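Acetolactate synthase, small subunit (Thermotoga maritima, PDB 2FGC) probably serves as the regulatory small subunit of a two-subunit enzyme, built from an N-terminal ACT domain and a C-terminal small-subunit domain. Local coordinates at residues D123-R137 / K158-Q170. Sequence-based numbering, arbitrary orientation.
Sequences DEDKQEIFQLVEIFR and KVEAFINLLPQKQ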
loop_
_atom_site.group_PDB
_atom_site.type_symbol
_atom_site.label_atom_id
_atom_site.label_comp_id
_atom_site.label_asym_id
_atom_site.label_seq_id
_atom_site.Cartn_x
_atom_site.Cartn_y
_atom_site.Cartn_z
ATOM N N ASP A 123 -13.286 -7.682 24.144
ATOM C CA ASP A 123 -13.328 -8.434 25.388
ATOM C C ASP A 123 -13.813 -7.491 26.499
ATOM O O ASP A 123 -13.028 -6.966 27.322
ATOM C CB ASP A 123 -11.964 -9.081 25.662
ATOM C CG ASP A 123 -11.904 -9.793 27.019
ATOM O OD1 ASP A 123 -12.942 -10.343 27.488
ATOM O OD2 ASP A 123 -10.802 -9.800 27.621
ATOM N N GLU A 124 -15.115 -7.237 26.503
ATOM C CA GLU A 124 -15.665 -6.285 27.477
ATOM C C GLU A 124 -15.087 -4.885 27.262
ATOM O O GLU A 124 -14.990 -4.107 28.202
ATOM C CB GLU A 124 -15.325 -6.691 28.941
ATOM C CG GLU A 124 -15.485 -8.167 29.350
ATOM C CD GLU A 124 -16.921 -8.551 29.605
ATOM O OE1 GLU A 124 -17.697 -8.613 28.621
ATOM O OE2 GLU A 124 -17.267 -8.793 30.790
ATOM N N ASP A 125 -14.655 -4.560 26.051
ATOM C CA ASP A 125 -13.989 -3.268 25.873
ATOM C C ASP A 125 -14.316 -2.594 24.572
ATOM O O ASP A 125 -13.552 -1.796 24.074
ATOM C CB ASP A 125 -12.475 -3.368 26.095
ATOM C CG ASP A 125 -11.794 -4.382 25.163
ATOM O OD1 ASP A 125 -12.487 -5.115 24.376
ATOM O OD2 ASP A 125 -10.532 -4.445 25.240
ATOM N N LYS A 126 -15.466 -2.938 24.027
ATOM C CA LYS A 126 -16.019 -2.241 22.864
ATOM C C LYS A 126 -15.758 -0.731 22.970
ATOM O O LYS A 126 -15.388 -0.083 22.022
ATOM C CB LYS A 126 -17.553 -2.438 22.818
ATOM C CG LYS A 126 -17.958 -3.776 22.404
ATOM C CD LYS A 126 -19.414 -3.870 22.159
ATOM C CE LYS A 126 -19.771 -5.330 22.268
ATOM N NZ LYS A 126 -21.242 -5.484 22.364
ATOM N N GLN A 127 -15.958 -0.199 24.159
ATOM C CA GLN A 127 -16.068 1.231 24.309
ATOM C C GLN A 127 -14.693 1.855 24.294
ATOM O O GLN A 127 -14.499 2.903 23.706
ATOM C CB GLN A 127 -16.805 1.583 25.591
ATOM C CG GLN A 127 -18.256 1.180 25.594
ATOM C CD GLN A 127 -18.962 1.556 26.891
ATOM O OE1 GLN A 127 -18.796 0.896 27.918
ATOM N NE2 GLN A 127 -19.760 2.620 26.844
ATOM N N GLU A 128 -13.730 1.200 24.926
ATOM C CA GLU A 128 -12.346 1.698 24.869
ATOM C C GLU A 128 -11.848 1.667 23.433
ATOM O O GLU A 128 -11.259 2.627 22.976
ATOM C CB GLU A 128 -11.398 0.911 25.780
ATOM C CG GLU A 128 -11.535 1.246 27.263
ATOM C CD GLU A 128 -12.905 0.864 27.828
ATOM O OE1 GLU A 128 -13.430 -0.235 27.498
ATOM O OE2 GLU A 128 -13.460 1.682 28.606
ATOM N N ILE A 129 -12.090 0.566 22.733
ATOM C CA ILE A 129 -11.712 0.435 21.340
ATOM C C ILE A 129 -12.381 1.499 20.444
ATOM O O ILE A 129 -11.686 2.152 19.654
ATOM C CB ILE A 129 -11.947 -0.992 20.828
ATOM C CG1 ILE A 129 -11.017 -1.968 21.575
ATOM C CG2 ILE A 129 -11.671 -1.087 19.351
ATOM C CD1 ILE A 129 -11.366 -3.486 21.365
ATOM N N PHE A 130 -13.685 1.723 20.589
ATOM C CA PHE A 130 -14.339 2.700 19.720
ATOM C C PHE A 130 -13.859 4.121 19.990
ATOM O O PHE A 130 -13.739 4.938 19.088
ATOM C CB PHE A 130 -15.863 2.649 19.842
ATOM C CG PHE A 130 -16.465 1.373 19.335
ATOM C CD1 PHE A 130 -15.951 0.741 18.212
ATOM C CD2 PHE A 130 -17.566 0.811 19.968
ATOM C CE1 PHE A 130 -16.499 -0.450 17.743
ATOM C CE2 PHE A 130 -18.136 -0.381 19.487
ATOM C CZ PHE A 130 -17.589 -1.006 18.378
ATOM N N GLN A 131 -13.620 4.407 21.255
ATOM C CA GLN A 131 -13.026 5.656 21.658
ATOM C C GLN A 131 -11.695 5.915 21.022
ATOM O O GLN A 131 -11.429 7.022 20.566
ATOM C CB GLN A 131 -12.811 5.613 23.125
ATOM C CG GLN A 131 -14.053 5.928 23.771
ATOM C CD GLN A 131 -13.836 6.184 25.204
ATOM O OE1 GLN A 131 -12.977 5.528 25.851
ATOM N NE2 GLN A 131 -14.595 7.156 25.746
ATOM N N LEU A 132 -10.878 4.866 20.996
ATOM C CA LEU A 132 -9.554 4.946 20.444
ATOM C C LEU A 132 -9.613 5.253 18.918
ATOM O O LEU A 132 -8.882 6.130 18.396
ATOM C CB LEU A 132 -8.793 3.663 20.794
ATOM C CG LEU A 132 -7.340 3.761 20.360
ATOM C CD1 LEU A 132 -6.591 4.690 21.265
ATOM C CD2 LEU A 132 -6.650 2.355 20.266
ATOM N N VAL A 133 -10.503 4.538 18.225
ATOM C CA VAL A 133 -10.733 4.736 16.806
ATOM C C VAL A 133 -11.145 6.193 16.560
ATOM O O VAL A 133 -10.601 6.819 15.663
ATOM C CB VAL A 133 -11.807 3.776 16.309
ATOM C CG1 VAL A 133 -12.333 4.173 14.917
ATOM C CG2 VAL A 133 -11.265 2.356 16.343
ATOM N N GLU A 134 -12.070 6.738 17.364
ATOM C CA GLU A 134 -12.477 8.145 17.230
ATOM C C GLU A 134 -11.314 9.111 17.422
ATOM O O GLU A 134 -11.131 9.996 16.608
ATOM C CB GLU A 134 -13.570 8.515 18.223
ATOM C CG GLU A 134 -14.858 7.770 18.011
ATOM C CD GLU A 134 -16.016 8.316 18.837
ATOM O OE1 GLU A 134 -15.970 9.544 19.187
ATOM O OE2 GLU A 134 -16.961 7.497 19.130
ATOM N N ILE A 135 -10.545 8.946 18.508
ATOM C CA ILE A 135 -9.357 9.782 18.762
ATOM C C ILE A 135 -8.367 9.706 17.593
ATOM O O ILE A 135 -7.782 10.704 17.204
ATOM C CB ILE A 135 -8.631 9.390 20.099
ATOM C CG1 ILE A 135 -9.484 9.804 21.301
ATOM C CG2 ILE A 135 -7.245 10.037 20.195
ATOM C CD1 ILE A 135 -9.256 8.958 22.556
ATOM N N PHE A 136 -8.156 8.535 17.013
ATOM C CA PHE A 136 -7.234 8.501 15.883
ATOM C C PHE A 136 -7.876 8.783 14.525
ATOM O O PHE A 136 -7.199 8.668 13.534
ATOM C CB PHE A 136 -6.496 7.181 15.826
ATOM C CG PHE A 136 -5.360 7.104 16.797
ATOM C CD1 PHE A 136 -5.608 7.058 18.177
ATOM C CD2 PHE A 136 -4.033 7.107 16.361
ATOM C CE1 PHE A 136 -4.566 6.994 19.143
ATOM C CE2 PHE A 136 -2.977 7.072 17.326
ATOM C CZ PHE A 136 -3.269 7.013 18.737
ATOM N N ARG A 137 -9.159 9.151 14.488
ATOM C CA ARG A 137 -9.877 9.398 13.223
ATOM C C ARG A 137 -9.812 8.183 12.265
ATOM O O ARG A 137 -9.790 8.330 11.039
ATOM C CB ARG A 137 -9.355 10.671 12.545
ATOM C CG ARG A 137 -9.494 11.933 13.439
ATOM C CD ARG A 137 -9.222 13.181 12.635
ATOM N NE ARG A 137 -9.465 14.343 13.457
ATOM C CZ ARG A 137 -8.551 14.888 14.257
ATOM N NH1 ARG A 137 -7.312 14.391 14.306
ATOM N NH2 ARG A 137 -8.875 15.942 15.002
ATOM N N LYS A 158 1.770 7.372 13.542
ATOM C CA LYS A 158 0.399 7.439 14.062
ATOM C C LYS A 158 -0.213 6.022 13.996
ATOM O O LYS A 158 -0.850 5.543 14.952
ATOM C CB LYS A 158 -0.421 8.456 13.290
ATOM C CG LYS A 158 -1.946 8.416 13.618
ATOM C CD LYS A 158 -2.702 9.582 12.989
ATOM C CE LYS A 158 -4.150 9.236 12.664
ATOM N NZ LYS A 158 -4.986 10.430 12.300
ATOM N N VAL A 159 0.026 5.355 12.874
ATOM C CA VAL A 159 -0.440 4.013 12.627
ATOM C C VAL A 159 0.126 3.066 13.680
ATOM O O VAL A 159 -0.611 2.260 14.238
ATOM C CB VAL A 159 -0.149 3.561 11.162
ATOM C CG1 VAL A 159 -0.638 2.137 10.932
ATOM C CG2 VAL A 159 -0.909 4.461 10.177
ATOM N N GLU A 160 1.414 3.179 13.990
ATOM C CA GLU A 160 2.014 2.272 14.938
ATOM C C GLU A 160 1.593 2.554 16.366
ATOM O O GLU A 160 1.277 1.635 17.137
ATOM C CB GLU A 160 3.531 2.274 14.787
ATOM C CG GLU A 160 3.953 1.150 13.859
ATOM C CD GLU A 160 5.298 1.380 13.196
ATOM O OE1 GLU A 160 6.064 2.253 13.677
ATOM O OE2 GLU A 160 5.587 0.682 12.186
ATOM N N ALA A 161 1.562 3.830 16.719
ATOM C CA ALA A 161 1.052 4.237 18.029
ATOM C C ALA A 161 -0.359 3.656 18.225
ATOM O O ALA A 161 -0.704 3.149 19.294
ATOM C CB ALA A 161 1.059 5.744 18.156
ATOM N N PHE A 162 -1.166 3.699 17.182
ATOM C CA PHE A 162 -2.525 3.167 17.271
ATOM C C PHE A 162 -2.539 1.636 17.537
ATOM O O PHE A 162 -3.159 1.154 18.499
ATOM C CB PHE A 162 -3.334 3.500 15.998
ATOM C CG PHE A 162 -4.700 2.899 16.027
ATOM C CD1 PHE A 162 -5.721 3.510 16.754
ATOM C CD2 PHE A 162 -4.946 1.686 15.436
ATOM C CE1 PHE A 162 -7.018 2.957 16.831
ATOM C CE2 PHE A 162 -6.254 1.093 15.525
ATOM C CZ PHE A 162 -7.292 1.763 16.233
ATOM N N ILE A 163 -1.847 0.883 16.679
ATOM C CA ILE A 163 -1.639 -0.548 16.829
ATOM C C ILE A 163 -1.113 -0.962 18.179
ATOM O O ILE A 163 -1.574 -1.949 18.747
ATOM C CB ILE A 163 -0.728 -1.061 15.711
ATOM C CG1 ILE A 163 -1.542 -1.151 14.420
ATOM C CG2 ILE A 163 -0.068 -2.430 16.083
ATOM C CD1 ILE A 163 -0.640 -1.205 13.078
ATOM N N ASN A 164 -0.158 -0.224 18.707
ATOM C CA ASN A 164 0.363 -0.540 20.027
ATOM C C ASN A 164 -0.578 -0.283 21.177
ATOM O O ASN A 164 -0.442 -0.894 22.253
ATOM C CB ASN A 164 1.697 0.150 20.244
ATOM C CG ASN A 164 2.782 -0.417 19.316
ATOM O OD1 ASN A 164 2.807 -1.626 18.993
ATOM N ND2 ASN A 164 3.670 0.459 18.868
ATOM N N LEU A 165 -1.555 0.590 20.966
ATOM C CA LEU A 165 -2.503 0.895 22.024
ATOM C C LEU A 165 -3.623 -0.141 22.153
ATOM O O LEU A 165 -4.407 -0.140 23.143
ATOM C CB LEU A 165 -3.083 2.281 21.809
ATOM C CG LEU A 165 -2.142 3.402 22.219
ATOM C CD1 LEU A 165 -2.733 4.722 21.773
ATOM C CD2 LEU A 165 -1.924 3.426 23.715
ATOM N N LEU A 166 -3.723 -1.032 21.173
ATOM C CA LEU A 166 -4.765 -2.063 21.267
ATOM C C LEU A 166 -4.337 -3.225 22.183
ATOM O O LEU A 166 -3.128 -3.514 22.280
ATOM C CB LEU A 166 -5.139 -2.560 19.886
ATOM C CG LEU A 166 -5.727 -1.493 18.978
ATOM C CD1 LEU A 166 -5.806 -2.069 17.559
ATOM C CD2 LEU A 166 -7.132 -1.087 19.529
ATOM N N PRO A 167 -5.312 -3.891 22.872
ATOM C CA PRO A 167 -4.843 -4.977 23.748
ATOM C C PRO A 167 -4.314 -6.078 22.856
ATOM O O PRO A 167 -5.044 -6.598 22.019
ATOM C CB PRO A 167 -6.089 -5.411 24.536
ATOM C CG PRO A 167 -7.241 -4.826 23.844
ATOM C CD PRO A 167 -6.784 -3.738 22.903
ATOM N N GLN A 168 -3.037 -6.389 23.008
ATOM C CA GLN A 168 -2.350 -7.174 22.006
ATOM C C GLN A 168 -2.931 -8.564 21.883
ATOM O O GLN A 168 -2.959 -9.122 20.788
ATOM C CB GLN A 168 -0.839 -7.167 22.257
ATOM C CG GLN A 168 -0.231 -5.683 22.183
ATOM C CD GLN A 168 -0.323 -4.979 20.769
ATOM O OE1 GLN A 168 0.337 -5.399 19.814
ATOM N NE2 GLN A 168 -1.123 -3.907 20.669
ATOM N N LYS A 169 -3.463 -9.106 22.967
ATOM C CA LYS A 169 -4.061 -10.446 22.900
ATOM C C LYS A 169 -5.344 -10.513 22.016
ATOM O O LYS A 169 -5.801 -11.591 21.620
ATOM C CB LYS A 169 -4.302 -10.991 24.312
ATOM C CG LYS A 169 -5.537 -10.422 24.990
ATOM C CD LYS A 169 -5.855 -11.109 26.348
ATOM C CE LYS A 169 -7.070 -10.441 27.055
ATOM N NZ LYS A 169 -8.413 -10.476 26.301
ATOM N N GLN A 170 -5.904 -9.350 21.709
ATOM C CA GLN A 170 -7.131 -9.245 20.957
ATOM C C GLN A 170 -6.985 -8.839 19.479
ATOM O O GLN A 170 -7.987 -8.784 18.771
ATOM C CB GLN A 170 -8.026 -8.266 21.657
ATOM C CG GLN A 170 -8.659 -8.852 22.907
ATOM C CD GLN A 170 -9.183 -7.746 23.760
ATOM O OE1 GLN A 170 -9.941 -6.896 23.288
ATOM N NE2 GLN A 170 -8.754 -7.705 24.995
#
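Helix 126-135 and the 158-165 part of helix 156-165 run antiparallel, their axes 11.1 Å apart at closest approach and 172° between their directions, with Phe-136 abreast of Phe-162 and Ile-129 of Leu-166. The two phenylalanines form a T-shaped pair, planes at 64°: with CG anti to the backbone N (chi1 177°), Phe-162 turns its ring edge to the face of Phe-136, its CD1 3.6 Å from CG of Phe-136. CB of Phe-162 lies over that same face, a CH-pi contact 4.1 Å from the Phe-136 ring centroid. CB of Ala-161 meets the Phe-136 ring at its edge. CD2 of Leu-132 touches both CE1 of Phe-162 (3.5 Å) and CD2 of Leu-166 (3.6 Å), while Val-133 CG2 touches the edge of the Phe-162 ring. Polar contacts mark both ends. Extended Lys-158 reaches the carbonyl O of Phe-136 with NZ at 3.1 Å, a weak bond near the helix's Schellman end; at the other end Lys-169 NZ forms a salt bridge with Asp-123 OD2 (2.8 Å), approaching from above the carboxylate plane. Both helices lie against one antiparallel four-stranded sheet: Ile-129 and Val-133 rest on Ile-150, both phenylalanines on Ile-152, and Leu-166 on Val-120, in the beta-alpha-beta-beta-alpha-beta order of a ferredoxin-like fold.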